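Local atomic coordinates of acetylxylan esterase A (Aspergillus awamori, PDB entry 5X6S), a protein that removes acetyl groups from the backbone of acetylated xylans, acting as a secreted serine esterase of carbohydrate esterase family 1 in the breakdown of plant biomass. Residues Ile196-Ser200 and Val261-Gly265; Ala138-Tyr142 and Asp268-Phe272; Val17-Ile21 and Met98-Thr102; Thr235-Glu241 and Ile252-Val257. All blocks are in the same frame, centred on the assembly; numbering follows the deposited sequence.

Interaction 1: residues Ile196-Ser200 and Val261-Gly265; sequences IYHGS and VPIHG
Val261 meets the end of strand 193-199 with both of its methyl groups, each on a different surface. Its CB sits 4.2 Å from CB of Tyr197, at the root of that side chain. From there CG1, anti to the backbone N (chi1 174°), turns to the tyrosine ring and stops 3.8 Å from Tyr197 CD2, approaching the ring obliquely. The other branch, CG2, is pressed onto the strand backbone, against the peptide that joins His198 to Gly199: it lies 3.3 Å from His198 C and 3.4 Å from Gly199 N.

Further along the loop, His264 lies near the hydroxyl end of Tyr197. The two rings are almost parallel, with planes at 24°, but are slid so far apart that they hardly overlap. The closest approach is from CB of His264, 3.9 Å from Tyr197 OH. The imidazole is held by its own polar bonds: ND1 donates to Pro262 O at 2.8 Å, an acceptor close to the ring plane, while NE2 is bonded to Gln237 OE1. On the other side of the strand, His198 touches residues of the probable catalytic triad. The contact is thus one of shape and dispersion, and the polar bonds of the loop, to Pro262 O, to Gln237 and from His264 N to Tyr142 OH, are made within it and with neighbouring segments.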
loop_
_atom_site.group_PDB
_atom_site.type_symbol
_atom_site.label_atom_id
_atom_site.label_comp_id
_atom_site.label_asym_id
_atom_site.label_seq_id
_atom_site.Cartn_x
_atom_site.Cartn_y
_atom_site.Cartn_z
ATOM N N ILE A 196 5.663 18.625 7.012
ATOM C CA ILE A 196 5.503 19.075 8.401
ATOM C C ILE A 196 5.493 20.613 8.483
ATOM O O ILE A 196 6.520 21.253 8.205
ATOM C CB ILE A 196 6.657 18.527 9.288
ATOM C CG1 ILE A 196 6.888 17.040 9.028
ATOM C CG2 ILE A 196 6.482 18.904 10.774
ATOM C CD1 ILE A 196 5.699 16.108 9.311
ATOM N N TYR A 197 4.361 21.206 8.881
ATOM C CA TYR A 197 4.254 22.638 9.128
ATOM C C TYR A 197 4.308 22.928 10.623
ATOM O O TYR A 197 3.766 22.188 11.433
ATOM C CB TYR A 197 2.912 23.190 8.648
ATOM C CG TYR A 197 2.678 23.285 7.153
ATOM C CD1 TYR A 197 2.211 22.186 6.398
ATOM C CD2 TYR A 197 2.852 24.498 6.492
ATOM C CE1 TYR A 197 1.942 22.320 5.022
ATOM C CE2 TYR A 197 2.555 24.636 5.124
ATOM C CZ TYR A 197 2.106 23.559 4.394
ATOM O OH TYR A 197 1.825 23.746 3.053
ATOM N N HIS A 198 4.872 24.067 11.000
ATOM C CA HIS A 198 4.845 24.505 12.392
ATOM C C HIS A 198 5.099 26.016 12.410
ATOM O O HIS A 198 5.785 26.534 11.539
ATOM C CB HIS A 198 5.890 23.781 13.246
ATOM C CG HIS A 198 5.458 23.517 14.657
ATOM N ND1 HIS A 198 5.080 22.267 15.086
ATOM C CD2 HIS A 198 5.273 24.344 15.720
ATOM C CE1 HIS A 198 4.668 22.324 16.336
ATOM N NE2 HIS A 198 4.801 23.574 16.755
ATOM N N GLY A 199 4.564 26.690 13.420
ATOM C CA GLY A 199 4.784 28.140 13.573
ATOM C C GLY A 199 5.840 28.455 14.629
ATOM O O GLY A 199 5.905 27.777 15.664
ATOM N N SER A 200 6.661 29.485 14.373
ATOM C CA SER A 200 7.809 29.840 15.245
ATOM C C SER A 200 7.410 30.384 16.617
ATOM O O SER A 200 8.208 30.416 17.527
ATOM C CB SER A 200 8.744 30.842 14.551
ATOM O OG SER A 200 8.130 32.117 14.478
ATOM N N VAL A 261 -0.618 26.578 12.396
ATOM C CA VAL A 261 -0.391 27.054 11.056
ATOM C C VAL A 261 -1.698 26.788 10.287
ATOM O O VAL A 261 -2.180 25.643 10.261
ATOM C CB VAL A 261 0.766 26.311 10.350
ATOM C CG1 VAL A 261 0.874 26.736 8.885
ATOM C CG2 VAL A 261 2.118 26.519 11.073
ATOM N N PRO A 262 -2.275 27.832 9.686
ATOM C CA PRO A 262 -3.554 27.629 8.950
ATOM C C PRO A 262 -3.353 26.639 7.814
ATOM O O PRO A 262 -2.300 26.618 7.218
ATOM C CB PRO A 262 -3.867 29.009 8.330
ATOM C CG PRO A 262 -2.760 29.941 8.757
ATOM C CD PRO A 262 -1.793 29.230 9.664
ATOM N N ILE A 263 -4.384 25.862 7.491
ATOM C CA ILE A 263 -4.304 24.890 6.436
ATOM C C ILE A 263 -4.099 25.584 5.094
ATOM O O ILE A 263 -4.782 26.558 4.765
ATOM C CB ILE A 263 -5.637 24.097 6.349
ATOM C CG1 ILE A 263 -5.883 23.280 7.602
ATOM C CG2 ILE A 263 -5.643 23.202 5.113
ATOM C CD1 ILE A 263 -7.300 22.737 7.695
ATOM N N HIS A 264 -3.154 25.094 4.297
ATOM C CA HIS A 264 -2.938 25.585 2.976
ATOM C C HIS A 264 -3.490 24.499 2.046
ATOM O O HIS A 264 -2.746 23.658 1.533
ATOM C CB HIS A 264 -1.450 25.844 2.697
ATOM C CG HIS A 264 -0.887 27.019 3.437
ATOM N ND1 HIS A 264 -0.994 27.172 4.802
ATOM C CD2 HIS A 264 -0.246 28.123 2.984
ATOM C CE1 HIS A 264 -0.431 28.314 5.164
ATOM N NE2 HIS A 264 0.037 28.903 4.076
ATOM N N GLY A 265 -4.798 24.534 1.807
ATOM C CA GLY A 265 -5.478 23.478 1.036
ATOM C C GLY A 265 -4.940 23.252 -0.389
ATOM O O GLY A 265 -4.725 22.108 -0.794
#

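Interaction 2: residues Ala138-Tyr142 and Asp268-Phe272; sequences AATVY and DMEWF
The side chains of Tyr142 and Asp268 both leave their backbones with CG anti to the carbonyl carbon (chi1 near -70° in each), and they run toward each other from opposite directions. The tyrosine OH donates to Asp268 OD1 at 2.6 Å, meeting it on the syn side. The carboxylate lies at the ring edge, its plane turned 51° from that of the ring. The same OH accepts from His264 N, and Asp268 OD2 has a second partner in Tyr53 OH. This buried carboxylate is therefore gripped through both oxygens, which would be expected to favour its charged form.

At the other end of the helix segment, Trp271 NE1 donates to Ala139 O at 3.1 Å. The bond is bent, and the donor stands above the carbonyl plane. Ala138 CB packs obliquely against both aromatic side chains, 3.7 Å from the same NE1 and 4.3 Å from Phe272 CD1. Between these ends lies Thr140: its CG2 is 3.4 Å from Asp268 OD1, while OG1 rests 3.2 Å from Trp271 CD1 and 3.5 Å from Phe272 CE1, its hydrogen bond being to Gln195 OE1.

Strand 138-142 and helix segment 268-272 run roughly antiparallel, their axes at 148°. A C-terminal helix laid against a central parallel strand of the sheet is characteristic of the alpha/beta-hydrolase fold to which this esterase belongs.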
loop_
_atom_site.group_PDB
_atom_site.type_symbol
_atom_site.label_atom_id
_atom_site.label_comp_id
_atom_site.label_asym_id
_atom_site.label_seq_id
_atom_site.Cartn_x
_atom_site.Cartn_y
_atom_site.Cartn_z
ATOM N N ALA A 138 1.063 9.900 1.305
ATOM C CA ALA A 138 1.656 11.163 1.818
ATOM C C ALA A 138 0.804 11.671 2.922
ATOM O O ALA A 138 -0.397 11.280 3.020
ATOM C CB ALA A 138 1.776 12.230 0.714
ATOM N N ALA A 139 1.383 12.528 3.753
ATOM C CA ALA A 139 0.746 13.103 4.922
ATOM C C ALA A 139 1.174 14.526 5.069
ATOM O O ALA A 139 2.360 14.837 4.767
ATOM C CB ALA A 139 1.143 12.378 6.176
ATOM N N THR A 140 0.272 15.377 5.582
ATOM C CA THR A 140 0.599 16.803 5.880
ATOM C C THR A 140 0.252 17.059 7.324
ATOM O O THR A 140 -0.898 16.833 7.747
ATOM C CB THR A 140 -0.115 17.799 4.886
ATOM O OG1 THR A 140 0.354 17.581 3.542
ATOM C CG2 THR A 140 0.153 19.280 5.256
ATOM N N VAL A 141 1.203 17.560 8.091
ATOM C CA VAL A 141 1.092 17.779 9.517
ATOM C C VAL A 141 1.056 19.285 9.790
ATOM O O VAL A 141 2.039 20.011 9.469
ATOM C CB VAL A 141 2.270 17.094 10.280
ATOM C CG1 VAL A 141 2.240 17.315 11.757
ATOM C CG2 VAL A 141 2.320 15.588 9.968
ATOM N N TYR A 142 -0.076 19.757 10.307
ATOM C CA TYR A 142 -0.248 21.169 10.734
ATOM C C TYR A 142 -0.090 21.330 12.260
ATOM O O TYR A 142 -1.051 21.190 13.037
ATOM C CB TYR A 142 -1.586 21.780 10.247
ATOM C CG TYR A 142 -1.619 22.022 8.782
ATOM C CD1 TYR A 142 -0.926 23.114 8.224
ATOM C CD2 TYR A 142 -2.307 21.173 7.913
ATOM C CE1 TYR A 142 -0.911 23.325 6.869
ATOM C CE2 TYR A 142 -2.300 21.408 6.506
ATOM C CZ TYR A 142 -1.619 22.498 6.017
ATOM O OH TYR A 142 -1.579 22.781 4.693
ATOM N N ASP A 268 -1.719 21.439 -0.122
ATOM C CA ASP A 268 -1.946 20.033 0.226
ATOM C C ASP A 268 -2.205 19.248 -1.046
ATOM O O ASP A 268 -1.648 18.161 -1.228
ATOM C CB ASP A 268 -3.136 19.839 1.178
ATOM C CG ASP A 268 -2.950 20.450 2.543
ATOM O OD1 ASP A 268 -1.831 20.867 2.933
ATOM O OD2 ASP A 268 -3.972 20.564 3.279
ATOM N N MET A 269 -3.063 19.778 -1.928
ATOM C CA MET A 269 -3.353 19.162 -3.216
ATOM C C MET A 269 -2.094 18.851 -4.046
ATOM O O MET A 269 -2.004 17.822 -4.749
ATOM C CB MET A 269 -4.353 20.026 -4.019
ATOM C CG MET A 269 -5.738 20.216 -3.391
ATOM S SD MET A 269 -6.569 18.635 -2.971
ATOM C CE MET A 269 -6.108 18.414 -1.260
ATOM N N GLU A 270 -1.140 19.776 -3.985
ATOM C CA GLU A 270 0.123 19.669 -4.708
ATOM C C GLU A 270 1.003 18.600 -4.054
ATOM O O GLU A 270 1.568 17.781 -4.749
ATOM C CB GLU A 270 0.841 21.014 -4.702
ATOM C CG GLU A 270 0.219 22.010 -5.654
ATOM C CD GLU A 270 0.813 23.420 -5.538
ATOM O OE1 GLU A 270 1.939 23.575 -5.013
ATOM O OE2 GLU A 270 0.118 24.365 -5.942
ATOM N N TRP A 271 1.072 18.597 -2.711
ATOM C CA TRP A 271 1.908 17.624 -2.001
ATOM C C TRP A 271 1.365 16.215 -2.217
ATOM O O TRP A 271 2.111 15.247 -2.473
ATOM C CB TRP A 271 1.950 17.952 -0.511
ATOM C CG TRP A 271 2.706 16.967 0.328
ATOM C CD1 TRP A 271 2.223 16.199 1.331
ATOM C CD2 TRP A 271 4.095 16.621 0.188
ATOM N NE1 TRP A 271 3.218 15.426 1.856
ATOM C CE2 TRP A 271 4.386 15.673 1.171
ATOM C CE3 TRP A 271 5.130 17.057 -0.660
ATOM C CZ2 TRP A 271 5.658 15.138 1.334
ATOM C CZ3 TRP A 271 6.418 16.500 -0.475
ATOM C CH2 TRP A 271 6.645 15.562 0.491
ATOM N N PHE A 272 0.040 16.099 -2.126
ATOM C CA PHE A 272 -0.622 14.826 -2.320
ATOM C C PHE A 272 -0.488 14.368 -3.743
ATOM O O PHE A 272 -0.329 13.189 -3.963
ATOM C CB PHE A 272 -2.099 14.888 -1.952
ATOM C CG PHE A 272 -2.378 15.210 -0.530
ATOM C CD1 PHE A 272 -1.411 15.139 0.422
ATOM C CD2 PHE A 272 -3.674 15.570 -0.138
ATOM C CE1 PHE A 272 -1.686 15.448 1.730
ATOM C CE2 PHE A 272 -3.983 15.881 1.171
ATOM C CZ PHE A 272 -2.977 15.807 2.135
#

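Interaction 3: residues Val17-Ile21 and Met98-Thr102; sequences VGMYI and MVTWT
Apolar packing between two methionines carries most of this contact. Met19 and Met98 have extended chains that lie alongside each other, running in opposite senses, one from the strand and one from the helix. Met19 SD lies 3.5 Å from Met98 CG, and in return Met98 SD lies 3.7 Å from Met19 CB. With its CG anti to the backbone N (chi1 175°) and the remaining torsions also near 180°, Met19 reaches straight across to the helix. The tip of Met98 goes the other way, its CE 3.5 Å from Val17 CG1, a tight carbon pair, and 3.3 Å from Gly18 O.

Helix 91-106 packs here on one face of the mixed sheet of the alpha/beta-hydrolase fold, near the sheet's edge, with the axes of strand 18-21 and helix 98-102 at 40°. Phe10 touches Met19, Met98 and Trp101, adding an aromatic side chain to the cluster.

The aromatic contacts centre on Trp101. Met19 SD stands 5.3 Å from the centroid of its six-membered ring, an oblique Met-aromatic contact, and Met19 CE is 3.7 Å from Trp101 CE3. Ile21 CD1 meets the same indole at its edge, and Ser104 of the second subunit also packs on it.

Between the two segments there is no polar bond. Within the helix, Met98 O accepts from Thr102 N and from Thr102 OG1, which approach from opposite faces of the carbonyl plane; the hydroxyl bond measures 2.8 Å. Met19 CE rests against this already bonded oxygen of Thr102.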
loop_
_atom_site.group_PDB
_atom_site.type_symbol
_atom_site.label_atom_id
_atom_site.label_comp_id
_atom_site.label_asym_id
_atom_site.label_seq_id
_atom_site.Cartn_x
_atom_site.Cartn_y
_atom_site.Cartn_z
ATOM N N VAL A 17 -14.411 5.343 18.095
ATOM C CA VAL A 17 -14.170 6.535 17.294
ATOM C C VAL A 17 -15.346 6.736 16.309
ATOM O O VAL A 17 -15.824 5.747 15.730
ATOM C CB VAL A 17 -12.820 6.401 16.532
ATOM C CG1 VAL A 17 -12.452 7.669 15.812
ATOM C CG2 VAL A 17 -11.724 5.972 17.485
ATOM N N GLY A 18 -15.785 7.981 16.082
ATOM C CA GLY A 18 -16.805 8.247 15.035
ATOM C C GLY A 18 -16.207 8.345 13.635
ATOM O O GLY A 18 -15.057 8.756 13.488
ATOM N N MET A 19 -16.970 7.986 12.613
ATOM C CA MET A 19 -16.529 8.108 11.253
ATOM C C MET A 19 -17.540 8.918 10.455
ATOM O O MET A 19 -18.719 8.552 10.426
ATOM C CB MET A 19 -16.367 6.744 10.597
ATOM C CG MET A 19 -16.023 6.824 9.147
ATOM S SD MET A 19 -15.824 5.228 8.384
ATOM C CE MET A 19 -15.625 5.671 6.662
ATOM N N TYR A 20 -17.098 10.007 9.862
ATOM C CA TYR A 20 -17.929 10.796 8.950
ATOM C C TYR A 20 -17.208 10.939 7.647
ATOM O O TYR A 20 -15.996 11.180 7.622
ATOM C CB TYR A 20 -18.269 12.174 9.506
ATOM C CG TYR A 20 -19.004 12.124 10.842
ATOM C CD1 TYR A 20 -18.325 11.897 12.015
ATOM C CD2 TYR A 20 -20.369 12.264 10.906
ATOM C CE1 TYR A 20 -18.968 11.884 13.253
ATOM C CE2 TYR A 20 -21.042 12.245 12.131
ATOM C CZ TYR A 20 -20.329 12.045 13.298
ATOM O OH TYR A 20 -20.968 11.957 14.498
ATOM N N ILE A 21 -17.931 10.812 6.540
ATOM C CA ILE A 21 -17.336 11.016 5.217
ATOM C C ILE A 21 -18.051 12.042 4.371
ATOM O O ILE A 21 -19.288 12.167 4.415
ATOM C CB ILE A 21 -17.219 9.712 4.406
ATOM C CG1 ILE A 21 -18.584 9.096 4.122
ATOM C CG2 ILE A 21 -16.413 8.708 5.177
ATOM C CD1 ILE A 21 -18.457 7.900 3.148
ATOM N N MET A 98 -11.480 2.799 8.918
ATOM C CA MET A 98 -12.292 3.734 8.145
ATOM C C MET A 98 -11.761 3.831 6.714
ATOM O O MET A 98 -12.537 3.888 5.732
ATOM C CB MET A 98 -12.225 5.125 8.756
ATOM C CG MET A 98 -12.818 5.236 10.110
ATOM S SD MET A 98 -12.632 6.868 10.842
ATOM C CE MET A 98 -12.780 6.518 12.568
ATOM N N VAL A 99 -10.439 3.888 6.595
ATOM C CA VAL A 99 -9.790 3.905 5.309
ATOM C C VAL A 99 -10.148 2.693 4.470
ATOM O O VAL A 99 -10.596 2.818 3.315
ATOM C CB VAL A 99 -8.258 4.135 5.440
ATOM C CG1 VAL A 99 -7.527 3.808 4.127
ATOM C CG2 VAL A 99 -8.006 5.544 5.858
ATOM N N THR A 100 -9.933 1.498 5.028
ATOM C CA THR A 100 -10.091 0.301 4.236
ATOM C C THR A 100 -11.547 0.084 3.856
ATOM O O THR A 100 -11.821 -0.387 2.743
ATOM C CB THR A 100 -9.504 -0.930 4.940
ATOM O OG1 THR A 100 -10.247 -1.175 6.143
ATOM C CG2 THR A 100 -7.968 -0.730 5.220
ATOM N N TRP A 101 -12.469 0.462 4.746
ATOM C CA TRP A 101 -13.918 0.376 4.483
ATOM C C TRP A 101 -14.267 1.260 3.281
ATOM O O TRP A 101 -15.001 0.830 2.386
ATOM C CB TRP A 101 -14.747 0.822 5.684
ATOM C CG TRP A 101 -16.231 0.696 5.499
ATOM C CD1 TRP A 101 -17.021 -0.421 5.719
ATOM C CD2 TRP A 101 -17.093 1.688 4.965
ATOM N NE1 TRP A 101 -18.315 -0.151 5.397
ATOM C CE2 TRP A 101 -18.400 1.137 4.939
ATOM C CE3 TRP A 101 -16.898 2.997 4.523
ATOM C CZ2 TRP A 101 -19.496 1.860 4.481
ATOM C CZ3 TRP A 101 -17.975 3.709 4.096
ATOM C CH2 TRP A 101 -19.265 3.130 4.052
ATOM N N THR A 102 -13.716 2.473 3.263
ATOM C CA THR A 102 -14.018 3.448 2.233
ATOM C C THR A 102 -13.415 3.001 0.878
ATOM O O THR A 102 -14.082 3.136 -0.185
ATOM C CB THR A 102 -13.472 4.842 2.620
ATOM O OG1 THR A 102 -14.056 5.247 3.871
ATOM C CG2 THR A 102 -13.763 5.901 1.539
#

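Interaction 4: residues Thr235-Glu241 and Ile252-Val257; sequences TPQTNYE and IFATGV
Phe253 O is gripped by two donors: Glu241 N at 2.9 Å, and a water at 2.6 Å. The hydrogen bond from Glu241 N is fairly straight, with an angle of 159° at the hydrogen, and Phe253 N donates back to Glu241 O, which makes these two residues an antiparallel hydrogen-bonded pair. Tyr240 CA adds a CA-H...O contact to the same Phe253 carbonyl. The water also bonds to Thr255 OG1 at 2.8 Å and, weakly, to Asn239 O. That last oxygen has a stronger partner in Thr255 N, which comes in nearly along the C=O axis at 2.9 Å and carries the backbone pairing beyond the strand ends.

Across the non-hydrogen-bonded pair, Tyr240 and Ala254 point to the same face of the hairpin. The tyrosine turns its ring flat over the alanine: Ala254 CB sits 3.6 Å from the ring centroid, only 9° off the ring normal, in a CH-pi contact. Gln237 OE1, bonded to His264 NE2, lies above the opposite ring face toward its rim. At the edge of the ring, Ile252 CG2 is 3.7 Å from Tyr240 CD2. This methyl, anti to its backbone N while CG1 takes the other branch (chi1 -59°), also touches CD of Pro236, which follows a cis peptide bond, at 3.6 Å.

Both chains bend at the same end of the ladder: a type II turn leads into Tyr240 and another leads away from Ala254. Chemically the contact divides in two. Three backbone hydrogen bonds fix the register, the water mainly tying Phe253 O to Thr255 OG1; the apolar side rests on Tyr240, with Ala254 over one face, Ile252 at the edge and Val257 CG2 near the hydroxyl.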
loop_
_atom_site.group_PDB
_atom_site.type_symbol
_atom_site.label_atom_id
_atom_site.label_comp_id
_atom_site.label_asym_id
_atom_site.label_seq_id
_atom_site.Cartn_x
_atom_site.Cartn_y
_atom_site.Cartn_z
ATOM N N THR A 235 8.332 30.426 1.000
ATOM C CA THR A 235 7.690 29.329 0.290
ATOM C C THR A 235 6.969 28.465 1.349
ATOM O O THR A 235 7.599 28.015 2.282
ATOM C CB THR A 235 8.754 28.502 -0.459
ATOM O OG1 THR A 235 9.439 29.312 -1.433
ATOM C CG2 THR A 235 8.124 27.275 -1.178
ATOM N N PRO A 236 5.632 28.269 1.241
ATOM C CA PRO A 236 4.723 28.692 0.150
ATOM C C PRO A 236 4.329 30.170 0.142
ATOM O O PRO A 236 3.661 30.588 -0.793
ATOM C CB PRO A 236 3.475 27.814 0.380
ATOM C CG PRO A 236 3.452 27.688 1.865
ATOM C CD PRO A 236 4.897 27.551 2.301
ATOM N N GLN A 237 4.717 30.951 1.152
ATOM C CA GLN A 237 4.377 32.412 1.187
ATOM C C GLN A 237 5.393 33.149 2.053
ATOM O O GLN A 237 6.238 32.513 2.690
ATOM C CB GLN A 237 2.975 32.653 1.780
ATOM C CG GLN A 237 2.877 32.480 3.302
ATOM C CD GLN A 237 1.452 32.357 3.788
ATOM O OE1 GLN A 237 0.798 31.393 3.471
ATOM N NE2 GLN A 237 0.984 33.301 4.565
ATOM N N THR A 238 5.246 34.480 2.136
ATOM C CA THR A 238 6.142 35.334 2.910
ATOM C C THR A 238 6.278 34.822 4.322
ATOM O O THR A 238 5.280 34.518 4.986
ATOM C CB THR A 238 5.637 36.810 2.906
ATOM O OG1 THR A 238 5.559 37.235 1.547
ATOM C CG2 THR A 238 6.543 37.738 3.712
ATOM N N ASN A 239 7.538 34.695 4.763
ATOM C CA ASN A 239 7.890 34.321 6.107
ATOM C C ASN A 239 7.674 32.840 6.442
ATOM O O ASN A 239 7.870 32.430 7.581
ATOM C CB ASN A 239 7.223 35.210 7.133
ATOM C CG ASN A 239 7.849 36.609 7.167
ATOM O OD1 ASN A 239 9.028 36.791 6.842
ATOM N ND2 ASN A 239 7.055 37.588 7.539
ATOM N N TYR A 240 7.280 32.070 5.430
ATOM C CA TYR A 240 7.330 30.628 5.537
ATOM C C TYR A 240 8.621 30.167 4.836
ATOM O O TYR A 240 8.959 30.659 3.772
ATOM C CB TYR A 240 6.141 30.025 4.817
ATOM C CG TYR A 240 4.829 30.062 5.545
ATOM C CD1 TYR A 240 4.302 31.243 6.032
ATOM C CD2 TYR A 240 4.065 28.898 5.694
ATOM C CE1 TYR A 240 3.079 31.269 6.679
ATOM C CE2 TYR A 240 2.838 28.914 6.357
ATOM C CZ TYR A 240 2.328 30.089 6.817
ATOM O OH TYR A 240 1.094 30.097 7.463
ATOM N N GLU A 241 9.304 29.176 5.390
ATOM C CA GLU A 241 10.477 28.636 4.697
ATOM C C GLU A 241 10.384 27.131 4.564
ATOM O O GLU A 241 10.169 26.454 5.551
ATOM C CB GLU A 241 11.754 28.976 5.494
ATOM C CG GLU A 241 13.069 28.499 4.848
ATOM C CD GLU A 241 14.234 28.591 5.846
ATOM O OE1 GLU A 241 14.175 27.887 6.917
ATOM O OE2 GLU A 241 15.178 29.391 5.616
ATOM N N ILE A 252 8.101 22.859 6.768
ATOM C CA ILE A 252 7.716 24.240 6.435
ATOM C C ILE A 252 7.581 24.976 7.755
ATOM O O ILE A 252 6.693 24.698 8.557
ATOM C CB ILE A 252 6.425 24.301 5.551
ATOM C CG1 ILE A 252 6.680 23.538 4.270
ATOM C CG2 ILE A 252 6.027 25.756 5.271
ATOM C CD1 ILE A 252 5.525 22.848 3.690
ATOM N N PHE A 253 8.533 25.873 8.031
ATOM C CA PHE A 253 8.541 26.620 9.286
ATOM C C PHE A 253 7.992 28.024 9.014
ATOM O O PHE A 253 8.556 28.745 8.183
ATOM C CB PHE A 253 9.961 26.701 9.895
ATOM C CG PHE A 253 9.995 27.032 11.357
ATOM C CD1 PHE A 253 9.427 26.177 12.302
ATOM C CD2 PHE A 253 10.671 28.176 11.820
ATOM C CE1 PHE A 253 9.525 26.453 13.658
ATOM C CE2 PHE A 253 10.745 28.483 13.181
ATOM C CZ PHE A 253 10.166 27.628 14.116
ATOM N N ALA A 254 6.913 28.366 9.720
ATOM C CA ALA A 254 6.188 29.652 9.537
ATOM C C ALA A 254 6.575 30.669 10.631
ATOM O O ALA A 254 6.087 30.634 11.750
ATOM C CB ALA A 254 4.685 29.403 9.566
ATOM N N THR A 255 7.486 31.574 10.294
ATOM C CA THR A 255 7.904 32.593 11.241
ATOM C C THR A 255 6.799 33.599 11.513
ATOM O O THR A 255 6.166 34.123 10.577
ATOM C CB THR A 255 9.200 33.318 10.748
ATOM O OG1 THR A 255 10.237 32.348 10.603
ATOM C CG2 THR A 255 9.637 34.415 11.717
ATOM N N GLY A 256 6.564 33.820 12.803
ATOM C CA GLY A 256 5.541 34.724 13.305
ATOM C C GLY A 256 4.152 34.135 13.448
ATOM O O GLY A 256 3.218 34.845 13.802
ATOM N N VAL A 257 4.012 32.831 13.157
ATOM C CA VAL A 257 2.721 32.122 13.265
ATOM C C VAL A 257 2.724 31.239 14.519
ATOM O O VAL A 257 3.747 30.609 14.879
ATOM C CB VAL A 257 2.434 31.281 11.970
ATOM C CG1 VAL A 257 1.124 30.476 12.053
ATOM C CG2 VAL A 257 2.447 32.162 10.731
HETATM O O HOH W 1 10.492 30.491 8.590
#

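How the interactions relate
All four contacts reach one mixed sheet. Interactions 1 and 4 lie close together, centres about 8 Å apart, on neighbouring strands 193-199 and 249-254; interaction 2 is about 11 Å from interaction 1, on the adjoining strand 138-142. Tyr142 OH to His264 N and Gln237 OE1 to His264 NE2 tie these three together through the loop ahead of helix 265-272. Interaction 3 stands apart, about 33 Å from interaction 4 between centres, near the other end of the sheet. It closes first along the chain; interaction 2 then spans interaction 1, which in turn spans interaction 4. The C-terminal part thus folds back beside strands bordering the probable active site around Ser119.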